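Local coordinates for hypothetical NUDIX hydrolase (Listeria monocytogenes, PDB 3SON), which probably hydrolyses a nucleoside diphosphate linked to another group, as a putative Nudix-family enzyme that carries a calcium ion in its metal site, at residues A[34-39]-A[56-61]. Residues are numbered along the deposited sequence; the frame is centred on the assembly and turned at random.
With CA (calcium ion), chain C.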
ATOM      1  N   GLN A  34       8.073   4.156  13.169  1.00 21.34           N
ATOM      2  CA  GLN A  34       7.040   4.651  12.248  1.00 19.15           C
ATOM      3  C   GLN A  34       7.207   6.144  11.935  1.00 21.52           C
ATOM      4  O   GLN A  34       8.026   6.886  12.535  1.00 19.37           O
ATOM      5  CB  GLN A  34       5.608   4.441  12.840  1.00 21.66           C
ATOM      6  CG  GLN A  34       5.389   5.245  14.154  1.00 18.68           C
ATOM      7  CD  GLN A  34       4.133   4.909  14.955  1.00 22.59           C
ATOM      8  OE1 GLN A  34       4.008   5.369  16.110  1.00 23.37           O
ATOM      9  NE2 GLN A  34       3.152   4.217  14.328  1.00 25.38           N
ATOM     10  N   PHE A  35       6.402   6.601  10.988  1.00 18.79           N
ATOM     11  CA  PHE A  35       6.276   8.012  10.683  1.00 22.72           C
ATOM     12  C   PHE A  35       5.098   8.641  11.451  1.00 20.24           C
ATOM     13  O   PHE A  35       4.497   7.972  12.294  1.00 22.14           O
ATOM     14  CB  PHE A  35       6.138   8.218   9.164  1.00 20.18           C
ATOM     15  CG  PHE A  35       7.359   7.786   8.365  1.00 19.00           C
ATOM     16  CD1 PHE A  35       8.592   8.307   8.624  1.00 19.39           C
ATOM     17  CD2 PHE A  35       7.230   6.932   7.240  1.00 21.31           C
ATOM     18  CE1 PHE A  35       9.707   7.940   7.834  1.00 22.88           C
ATOM     19  CE2 PHE A  35       8.329   6.517   6.490  1.00 22.41           C
ATOM     20  CZ  PHE A  35       9.575   7.024   6.781  1.00 22.29           C
ATOM     21  N   VAL A  36       4.910   9.948  11.272  1.00 17.38           N
ATOM     22  CA  VAL A  36       3.772  10.658  11.801  1.00 20.03           C
ATOM     23  C   VAL A  36       2.530  10.031  11.161  1.00 19.84           C
ATOM     24  O   VAL A  36       2.489   9.792   9.958  1.00 21.39           O
ATOM     25  CB  VAL A  36       3.875  12.174  11.512  1.00 18.68           C
ATOM     26  CG1 VAL A  36       2.551  12.924  11.755  1.00 19.84           C
ATOM     27  CG2 VAL A  36       4.968  12.809  12.291  1.00 22.35           C
ATOM     28  N   ALA A  37       1.510   9.712  11.957  1.00 22.19           N
ATOM     29  CA  ALA A  37       0.305   9.055  11.378  1.00 18.61           C
ATOM     30  C   ALA A  37      -0.921   9.468  12.157  1.00 21.09           C
ATOM     31  O   ALA A  37      -0.850   9.659  13.391  1.00 24.16           O
ATOM     32  CB  ALA A  37       0.443   7.526  11.408  1.00 22.19           C
ATOM     33  N   GLY A  38      -2.051   9.565  11.489  1.00 21.31           N
ATOM     34  CA  GLY A  38      -3.280   9.859  12.196  1.00 22.00           C
ATOM     35  C   GLY A  38      -4.473   9.851  11.298  1.00 24.72           C
ATOM     36  O   GLY A  38      -4.338   9.993  10.097  1.00 23.52           O
ATOM     37  N   GLY A  39      -5.655   9.895  11.873  1.00 23.51           N
ATOM     38  CA  GLY A  39      -6.851   9.876  11.083  1.00 25.25           C
ATOM     39  C   GLY A  39      -7.558  11.229  10.980  1.00 25.01           C
ATOM     40  O   GLY A  39      -7.387  12.125  11.836  1.00 29.31           O
ATOM     41  N   GLU A  56       0.778  17.828  16.488  1.00 27.12           N
ATOM     42  CA  GLU A  56       0.558  17.078  17.693  1.00 28.63           C
ATOM     43  C   GLU A  56       1.800  16.226  17.993  1.00 27.33           C
ATOM     44  O   GLU A  56       2.300  16.211  19.110  1.00 34.48           O
ATOM     45  CB  GLU A  56      -0.688  16.168  17.590  1.00 33.21           C
ATOM     46  CG  GLU A  56      -2.033  16.912  17.437  1.00 42.15           C
ATOM     47  CD  GLU A  56      -3.266  15.976  17.339  1.00 42.91           C
ATOM     48  OE1 GLU A  56      -3.074  14.740  17.199  1.00 55.27           O
ATOM     49  OE2 GLU A  56      -4.435  16.485  17.406  1.00 32.09           O
ATOM     50  N   GLU A  57       2.332  15.555  16.987  1.00 23.88           N
ATOM     51  CA  GLU A  57       3.396  14.592  17.274  1.00 27.41           C
ATOM     52  C   GLU A  57       4.776  15.193  17.476  1.00 24.48           C
ATOM     53  O   GLU A  57       5.592  14.596  18.185  1.00 26.66           O
ATOM     54  CB  GLU A  57       3.439  13.505  16.191  1.00 29.92           C
ATOM     55  CG  GLU A  57       2.163  12.663  16.133  1.00 26.95           C
ATOM     56  CD  GLU A  57       2.335  11.382  15.358  1.00 27.62           C
ATOM     57  OE1 GLU A  57       3.498  10.920  15.209  1.00 35.50           O
ATOM     58  OE2 GLU A  57       1.323  10.823  14.877  1.00 31.50           O
ATOM     59  N   LEU A  58       5.059  16.329  16.834  1.00 26.85           N
ATOM     60  CA  LEU A  58       6.372  16.996  16.875  1.00 21.19           C
ATOM     61  C   LEU A  58       6.433  18.308  17.676  1.00 24.97           C
ATOM     62  O   LEU A  58       7.499  18.919  17.813  1.00 25.74           O
ATOM     63  CB  LEU A  58       6.872  17.201  15.397  1.00 22.38           C
ATOM     64  CG  LEU A  58       6.797  15.957  14.548  1.00 25.81           C
ATOM     65  CD1 LEU A  58       7.232  16.259  13.123  1.00 30.00           C
ATOM     66  CD2 LEU A  58       7.660  14.842  15.101  1.00 31.92           C
ATOM     67  N   ASN A  59       5.298  18.663  18.286  1.00 25.62           N
ATOM     68  CA  ASN A  59       5.118  19.862  19.096  1.00 30.01           C
ATOM     69  C   ASN A  59       5.724  21.114  18.456  1.00 30.25           C
ATOM     70  O   ASN A  59       6.558  21.800  19.041  1.00 34.57           O
ATOM     71  CB  ASN A  59       5.602  19.593  20.516  1.00 32.05           C
ATOM     72  CG  ASN A  59       4.675  18.648  21.252  1.00 38.03           C
ATOM     73  OD1 ASN A  59       3.533  18.991  21.557  1.00 40.60           O
ATOM     74  ND2 ASN A  59       5.128  17.426  21.474  1.00 38.12           N
ATOM     75  N   LEU A  60       5.278  21.391  17.244  1.00 33.15           N
ATOM     76  CA  LEU A  60       5.841  22.471  16.416  1.00 42.24           C
ATOM     77  C   LEU A  60       5.026  23.754  16.527  1.00 48.62           C
ATOM     78  O   LEU A  60       3.828  23.695  16.709  1.00 39.73           O
ATOM     79  CB  LEU A  60       5.810  22.097  14.927  1.00 40.98           C
ATOM     80  CG  LEU A  60       6.387  20.800  14.370  1.00 41.64           C
ATOM     81  CD1 LEU A  60       5.873  20.567  12.938  1.00 37.97           C
ATOM     82  CD2 LEU A  60       7.901  20.844  14.415  1.00 32.71           C
ATOM     83  N   ASP A  61       5.676  24.905  16.351  1.00 64.43           N
ATOM     84  CA  ASP A  61       4.962  26.191  16.179  1.00 80.99           C
ATOM     85  C   ASP A  61       3.976  26.101  14.972  1.00 90.77           C
ATOM     86  O   ASP A  61       3.728  25.011  14.453  1.00106.58           O
ATOM     87  CB  ASP A  61       5.964  27.341  16.009  1.00 77.52           C
ATOM     88  CG  ASP A  61       6.849  27.176  14.779  1.00 84.32           C
ATOM     89  OD1 ASP A  61       8.076  27.014  14.954  1.00 99.98           O
ATOM     90  OD2 ASP A  61       6.324  27.197  13.643  1.00 71.78           O
TER
HETATM   91 CA    CA C 201      -1.253  10.585  15.476  1.00 46.57          CA
HETATM   92  O   HOH W   1       3.209   8.226  14.753  1.00 27.24           O
HETATM   93  O   HOH W   2      -2.345  11.700  16.952  1.00 33.65           O
HETATM   94  O   HOH W   3      -2.583   8.272  15.484  1.00 40.39           O
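One carboxylate oxygen, OE2 of E57, is held by two groups at once. It coordinates the calcium ion at 2.6 Å. It also accepts a hydrogen bond from the backbone N of A37, with 3.1 Å between A37 N and E57 OE2. The N-H...O angle of 164° makes that bond nearly straight. The donor nevertheless stands above the carboxylate plane, 37° out of it. A37 also offers its carbonyl: its O lies 2.3 Å from the calcium ion. This shared metal explains why A37 O and E57 OE2 can sit only 2.9 Å apart without a hydrogen bond. The other oxygen, E57 OE1, lies over V36 CA at 3.4 Å. A water 2.7 Å from E57 OE1 has both this oxygen and F35 O within reach as acceptors; it may share its protons with others and need not serve both at once, but its position bridges OE1 toward the strand. The Nudix signature begins at G38 on strand 33-39, and its REXXEE core, here R52, E53, E56 and E57, lies on helix 46-58. E53 adds a further ligand to the calcium ion, while two waters also bind it; one of these donates to E56 OE1, a second-shell contact. Beside the polar grip, V36 projects from the strand toward the helix and lies alongside the E57 side chain, the two running antiparallel. With CG1 anti to its backbone N (chi1 166°), V36 places this methyl 3.9 Å from E57 CD, whereas CG2 packs against L58 CD1 at 4.2 Å.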